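Local coordinates for putative prolyl-tRNA synthetase (Leishmania major, PDB 5XIL), which probably joins L-proline to tRNA(Pro) using ATP, as a class II aminoacyl-tRNA synthetase, releasing AMP and diphosphate, at residues A228-L233 / N260-S265; T291-I296 / L354-G359. All coordinates share one frame; numbering follows the deposited sequence.

Interaction 1 of 2, residues A228-L233 / N260-S265; sequences ATSHNL and NSWGLS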
loop_
_atom_site.group_PDB
_atom_site.type_symbol
_atom_site.label_atom_id
_atom_site.label_comp_id
_atom_site.label_asym_id
_atom_site.label_seq_id
_atom_site.Cartn_x
_atom_site.Cartn_y
_atom_site.Cartn_z
ATOM N N ALA A 228 0.256 -19.357 -5.238
ATOM C CA ALA A 228 -0.302 -18.259 -6.041
ATOM C C ALA A 228 -0.479 -18.785 -7.441
ATOM O O ALA A 228 0.113 -19.779 -7.762
ATOM C CB ALA A 228 0.623 -17.093 -6.086
ATOM N N THR A 229 -1.296 -18.111 -8.238
ATOM C CA THR A 229 -1.598 -18.566 -9.587
ATOM C C THR A 229 -1.710 -17.395 -10.519
ATOM O O THR A 229 -2.146 -16.271 -10.159
ATOM C CB THR A 229 -2.884 -19.483 -9.688
ATOM O OG1 THR A 229 -3.946 -18.778 -9.096
ATOM C CG2 THR A 229 -2.764 -20.851 -8.927
ATOM N N SER A 230 -1.385 -17.700 -11.774
ATOM C CA SER A 230 -1.512 -16.766 -12.874
ATOM C C SER A 230 -2.189 -17.489 -14.063
ATOM O O SER A 230 -1.629 -18.496 -14.550
ATOM C CB SER A 230 -0.103 -16.266 -13.276
ATOM O OG SER A 230 -0.157 -15.286 -14.340
ATOM N N HIS A 231 -3.347 -16.956 -14.522
ATOM C CA HIS A 231 -4.239 -17.695 -15.432
ATOM C C HIS A 231 -4.176 -17.017 -16.828
ATOM O O HIS A 231 -4.301 -15.825 -16.915
ATOM C CB HIS A 231 -5.677 -17.597 -14.936
ATOM C CG HIS A 231 -5.841 -17.971 -13.518
ATOM N ND1 HIS A 231 -5.649 -19.246 -13.080
ATOM C CD2 HIS A 231 -6.210 -17.245 -12.443
ATOM C CE1 HIS A 231 -5.888 -19.299 -11.788
ATOM N NE2 HIS A 231 -6.211 -18.085 -11.374
ATOM N N ASN A 232 -3.993 -17.801 -17.891
ATOM C CA ASN A 232 -4.272 -17.373 -19.239
ATOM C C ASN A 232 -5.739 -17.710 -19.554
ATOM O O ASN A 232 -6.107 -18.893 -19.630
ATOM C CB ASN A 232 -3.310 -18.047 -20.177
ATOM C CG ASN A 232 -3.397 -17.456 -21.557
ATOM O OD1 ASN A 232 -4.454 -17.076 -21.953
ATOM N ND2 ASN A 232 -2.289 -17.382 -22.273
ATOM N N LEU A 233 -6.590 -16.680 -19.611
ATOM C CA LEU A 233 -7.986 -16.844 -19.786
ATOM C C LEU A 233 -8.347 -16.917 -21.296
ATOM O O LEU A 233 -9.480 -17.070 -21.582
ATOM C CB LEU A 233 -8.803 -15.711 -19.148
ATOM C CG LEU A 233 -8.439 -15.396 -17.690
ATOM C CD1 LEU A 233 -9.157 -14.222 -17.144
ATOM C CD2 LEU A 233 -8.705 -16.641 -16.883
ATOM N N ASN A 260 -5.895 -12.251 -19.132
ATOM C CA ASN A 260 -5.330 -13.014 -18.041
ATOM C C ASN A 260 -5.777 -12.427 -16.719
ATOM O O ASN A 260 -6.339 -11.323 -16.646
ATOM C CB ASN A 260 -3.805 -13.085 -18.147
ATOM C CG ASN A 260 -3.099 -11.711 -17.974
ATOM O OD1 ASN A 260 -3.436 -10.908 -17.117
ATOM N ND2 ASN A 260 -2.100 -11.476 -18.797
ATOM N N SER A 261 -5.602 -13.227 -15.676
ATOM C CA SER A 261 -5.849 -12.797 -14.342
ATOM C C SER A 261 -4.900 -13.536 -13.406
ATOM O O SER A 261 -4.394 -14.574 -13.729
ATOM C CB SER A 261 -7.310 -12.907 -13.902
ATOM O OG SER A 261 -7.654 -14.223 -13.723
ATOM N N TRP A 262 -4.675 -12.948 -12.249
ATOM C CA TRP A 262 -3.619 -13.430 -11.394
ATOM C C TRP A 262 -3.815 -12.885 -10.027
ATOM O O TRP A 262 -4.237 -11.754 -9.912
ATOM C CB TRP A 262 -2.254 -13.067 -12.008
ATOM C CG TRP A 262 -2.185 -11.762 -12.799
ATOM C CD1 TRP A 262 -2.479 -11.596 -14.140
ATOM C CD2 TRP A 262 -1.803 -10.472 -12.345
ATOM N NE1 TRP A 262 -2.353 -10.313 -14.508
ATOM C CE2 TRP A 262 -1.888 -9.597 -13.464
ATOM C CE3 TRP A 262 -1.289 -9.972 -11.139
ATOM C CZ2 TRP A 262 -1.531 -8.255 -13.402
ATOM C CZ3 TRP A 262 -0.968 -8.640 -11.074
ATOM C CH2 TRP A 262 -1.082 -7.795 -12.208
ATOM N N GLY A 263 -3.596 -13.692 -8.983
ATOM C CA GLY A 263 -3.730 -13.241 -7.639
ATOM C C GLY A 263 -2.728 -13.904 -6.675
ATOM O O GLY A 263 -2.321 -15.036 -6.877
ATOM N N LEU A 264 -2.425 -13.181 -5.605
ATOM C CA LEU A 264 -1.574 -13.664 -4.497
ATOM C C LEU A 264 -2.151 -13.052 -3.218
ATOM O O LEU A 264 -2.486 -11.845 -3.207
ATOM C CB LEU A 264 -0.134 -13.216 -4.716
ATOM C CG LEU A 264 0.892 -13.602 -3.648
ATOM C CD1 LEU A 264 2.223 -13.898 -4.283
ATOM C CD2 LEU A 264 1.062 -12.454 -2.644
ATOM N N SER A 265 -2.285 -13.851 -2.164
ATOM C CA SER A 265 -2.991 -13.448 -0.954
ATOM C C SER A 265 -2.127 -13.634 0.320
ATOM O O SER A 265 -1.033 -14.115 0.228
ATOM C CB SER A 265 -4.235 -14.281 -0.800
ATOM O OG SER A 265 -3.968 -15.594 -0.320
HETATM O O HOH W 1 -4.212 -16.948 -7.037
#

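Interaction 2 of 2, residues T291-I296 / L354-G359; sequences TQVIII and LRVELG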
loop_
_atom_site.group_PDB
_atom_site.type_symbol
_atom_site.label_atom_id
_atom_site.label_comp_id
_atom_site.label_asym_id
_atom_site.label_seq_id
_atom_site.Cartn_x
_atom_site.Cartn_y
_atom_site.Cartn_z
ATOM N N THR A 291 11.007 -6.362 13.342
ATOM C CA THR A 291 12.273 -6.212 14.062
ATOM C C THR A 291 13.227 -7.285 13.576
ATOM O O THR A 291 12.916 -8.448 13.652
ATOM C CB THR A 291 12.083 -6.273 15.564
ATOM O OG1 THR A 291 11.266 -5.174 15.917
ATOM C CG2 THR A 291 13.430 -6.205 16.341
ATOM N N GLN A 292 14.413 -6.872 13.134
ATOM C CA GLN A 292 15.414 -7.803 12.607
ATOM C C GLN A 292 16.425 -8.186 13.712
ATOM O O GLN A 292 16.948 -9.304 13.747
ATOM C CB GLN A 292 16.121 -7.124 11.474
ATOM C CG GLN A 292 15.286 -7.016 10.189
ATOM C CD GLN A 292 16.001 -6.257 9.102
ATOM O OE1 GLN A 292 16.576 -5.194 9.336
ATOM N NE2 GLN A 292 16.032 -6.822 7.911
ATOM N N VAL A 293 16.661 -7.242 14.600
ATOM C CA VAL A 293 17.621 -7.443 15.709
ATOM C C VAL A 293 17.037 -6.927 16.982
ATOM O O VAL A 293 16.604 -5.782 17.070
ATOM C CB VAL A 293 18.953 -6.712 15.451
ATOM C CG1 VAL A 293 19.909 -6.930 16.627
ATOM C CG2 VAL A 293 19.540 -7.001 14.089
ATOM N N ILE A 294 17.011 -7.758 18.011
ATOM C CA ILE A 294 16.597 -7.325 19.303
ATOM C C ILE A 294 17.845 -7.246 20.207
ATOM O O ILE A 294 18.597 -8.157 20.282
ATOM C CB ILE A 294 15.538 -8.218 19.929
ATOM C CG1 ILE A 294 14.926 -7.607 21.207
ATOM C CG2 ILE A 294 16.039 -9.610 20.231
ATOM C CD1 ILE A 294 14.038 -6.445 20.942
ATOM N N ILE A 295 17.943 -6.177 20.948
ATOM C CA ILE A 295 19.099 -5.930 21.888
ATOM C C ILE A 295 18.600 -6.075 23.351
ATOM O O ILE A 295 17.710 -5.361 23.781
ATOM C CB ILE A 295 19.671 -4.521 21.642
ATOM C CG1 ILE A 295 20.071 -4.326 20.189
ATOM C CG2 ILE A 295 20.825 -4.200 22.620
ATOM C CD1 ILE A 295 20.195 -2.871 19.801
ATOM N N ILE A 296 19.178 -7.010 24.102
ATOM C CA ILE A 296 18.750 -7.266 25.434
ATOM C C ILE A 296 19.972 -7.159 26.358
ATOM O O ILE A 296 20.945 -7.863 26.123
ATOM C CB ILE A 296 18.194 -8.673 25.534
ATOM C CG1 ILE A 296 17.054 -8.856 24.503
ATOM C CG2 ILE A 296 17.768 -8.974 26.959
ATOM C CD1 ILE A 296 16.508 -10.259 24.399
ATOM N N LEU A 354 17.960 -12.059 14.826
ATOM C CA LEU A 354 19.223 -11.938 15.584
ATOM C C LEU A 354 18.935 -11.371 16.932
ATOM O O LEU A 354 18.099 -10.435 17.090
ATOM C CB LEU A 354 20.193 -11.022 14.869
ATOM C CG LEU A 354 20.751 -11.424 13.514
ATOM C CD1 LEU A 354 21.606 -10.360 12.893
ATOM C CD2 LEU A 354 21.431 -12.770 13.611
ATOM N N ARG A 355 19.581 -11.917 17.953
ATOM C CA ARG A 355 19.508 -11.363 19.248
ATOM C C ARG A 355 20.945 -10.938 19.682
ATOM O O ARG A 355 21.864 -11.716 19.521
ATOM C CB ARG A 355 19.025 -12.363 20.243
ATOM C CG ARG A 355 19.203 -11.870 21.695
ATOM C CD ARG A 355 18.690 -12.858 22.717
ATOM N NE ARG A 355 19.494 -14.062 22.882
ATOM C CZ ARG A 355 19.029 -15.297 22.760
ATOM N NH1 ARG A 355 17.774 -15.529 22.349
ATOM N NH2 ARG A 355 19.846 -16.329 22.981
ATOM N N VAL A 356 21.067 -9.720 20.177
ATOM C CA VAL A 356 22.329 -9.169 20.699
ATOM C C VAL A 356 22.161 -9.135 22.202
ATOM O O VAL A 356 21.238 -8.532 22.692
ATOM C CB VAL A 356 22.657 -7.743 20.183
ATOM C CG1 VAL A 356 23.861 -7.184 20.993
ATOM C CG2 VAL A 356 22.966 -7.692 18.731
ATOM N N GLU A 357 23.049 -9.816 22.904
ATOM C CA GLU A 357 23.081 -9.868 24.339
ATOM C C GLU A 357 24.248 -8.959 24.751
ATOM O O GLU A 357 25.379 -9.208 24.323
ATOM C CB GLU A 357 23.337 -11.312 24.783
ATOM C CG GLU A 357 22.422 -12.344 24.142
ATOM C CD GLU A 357 22.804 -13.808 24.364
ATOM O OE1 GLU A 357 23.723 -14.079 25.191
ATOM O OE2 GLU A 357 22.184 -14.704 23.725
ATOM N N LEU A 358 23.943 -7.862 25.432
ATOM C CA LEU A 358 24.912 -6.794 25.679
ATOM C C LEU A 358 25.103 -6.749 27.210
ATOM O O LEU A 358 24.202 -6.379 28.000
ATOM C CB LEU A 358 24.434 -5.481 25.120
ATOM C CG LEU A 358 25.451 -4.427 24.741
ATOM C CD1 LEU A 358 24.813 -3.171 24.215
ATOM C CD2 LEU A 358 26.288 -4.002 25.905
ATOM N N GLY A 359 26.219 -7.294 27.618
ATOM C CA GLY A 359 26.618 -7.253 29.011
ATOM C C GLY A 359 27.930 -6.524 29.305
ATOM O O GLY A 359 28.569 -5.904 28.429
#

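Interaction 1 of 2, residues A228-L233 / N260-S265
In the antiparallel sheet of the class II synthetase core, His231 and Ser261 face each other as a hydrogen-bonded pair. His231 N reaches Ser261 O at 2.7 Å in a nearly straight bond (168° at the hydrogen), and Ser261 N returns a longer one to His231 O, 3.2 Å. Their side chains share a face. With CG anti to its carbonyl carbon (chi1 -52°), the His231 ring lies beside the partner strand, CD2 3.6 Å from Ser261 OG, while ND1 bonds to Thr211. Leu233 CD1 also approaches Ser261 OG, at 3.7 Å; a small serine fits between ring and methyl. Farther along, Gly263 N bonds to Thr229 O, and a water links Thr229 OG1 (2.8 Å) to Gly263 O (2.7 Å), tying a polar side chain to the neighbouring backbone.

On the other face, which helix 168-189 covers, Ser230 OG lies 3.8 Å from Trp262 CB and is bonded to Val175 O. The broad Trp262 ring leads away to pack on Tyr182 and Ile57; its NE1 makes a weak bond to Asn260 OD1, whose amide nitrogen is held by Glu174. Strand 253-265, running into helix 267-276, is the strand-helix unit of class II motif 3.

Interaction 2 of 2, residues T291-I296 / L354-G359
On one face of the sheet, Val293 points its two methyls at the adjacent parallel strand, one to each of two residues. Its CG1, anti to the backbone N (chi1 179°), meets Val356 CG2 at 3.8 Å, while CG2 touches Leu354 CD1 at 4.1 Å, so the valine fills the dip between them. Ile295 continues this face: CG1 rests near Val356 CB (4.3 Å) and CG2 near Leu358 CD1 (4.4 Å). Beta-branched residues suit the place, because their bulk close to the backbone makes a dense layer on which Leu319 of helix 306-325 (against Ile295 and Val356) and Val391 of helix 387-412 (against Val293) pack.

Across the sheet, the aliphatic stem of Arg355 is the ridge. Ile294 CG2 lies 4.1 Å from Arg355 CB, and Ile296 CD1 comes to 3.8 Å from Arg355 CD, so both line one side of the stem. The arginine bends at chi3 (72°), carrying its guanidinium to Glu357. NE and NH2 both grip Glu357 OE2, each at 2.9 Å, with that oxygen in the guanidinium plane.

Five backbone bonds zip the strands, from Leu354 N to Gln292 O through Leu358 N to Ile296 O. Because the carboxylate is buried yet also paired through OE1 with Arg378, and the guanidinium meets Phe344 in a cation-pi contact, the charges are probably compensated, and the Arg355 head is fixed in direction by its partners.

The two contacts belong to different modules of the chain. Interaction 1 lies in the catalytic core, between strands 223-234 and 253-265; interaction 2 lies in the anticodon-binding domain, between strands 293-297 and 354-358. They come in series, the first pair closing before the second opens, with helix 267-276 on the way. Their centres are 40 Å apart, on opposite sides of the chain's centre, and the nearest atoms remain about 19 Å apart, so they neither touch nor share a sheet. One is antiparallel, the other parallel: each belongs to the sheet of its own domain, in keeping with a synthetase that separates aminoacylation from anticodon recognition.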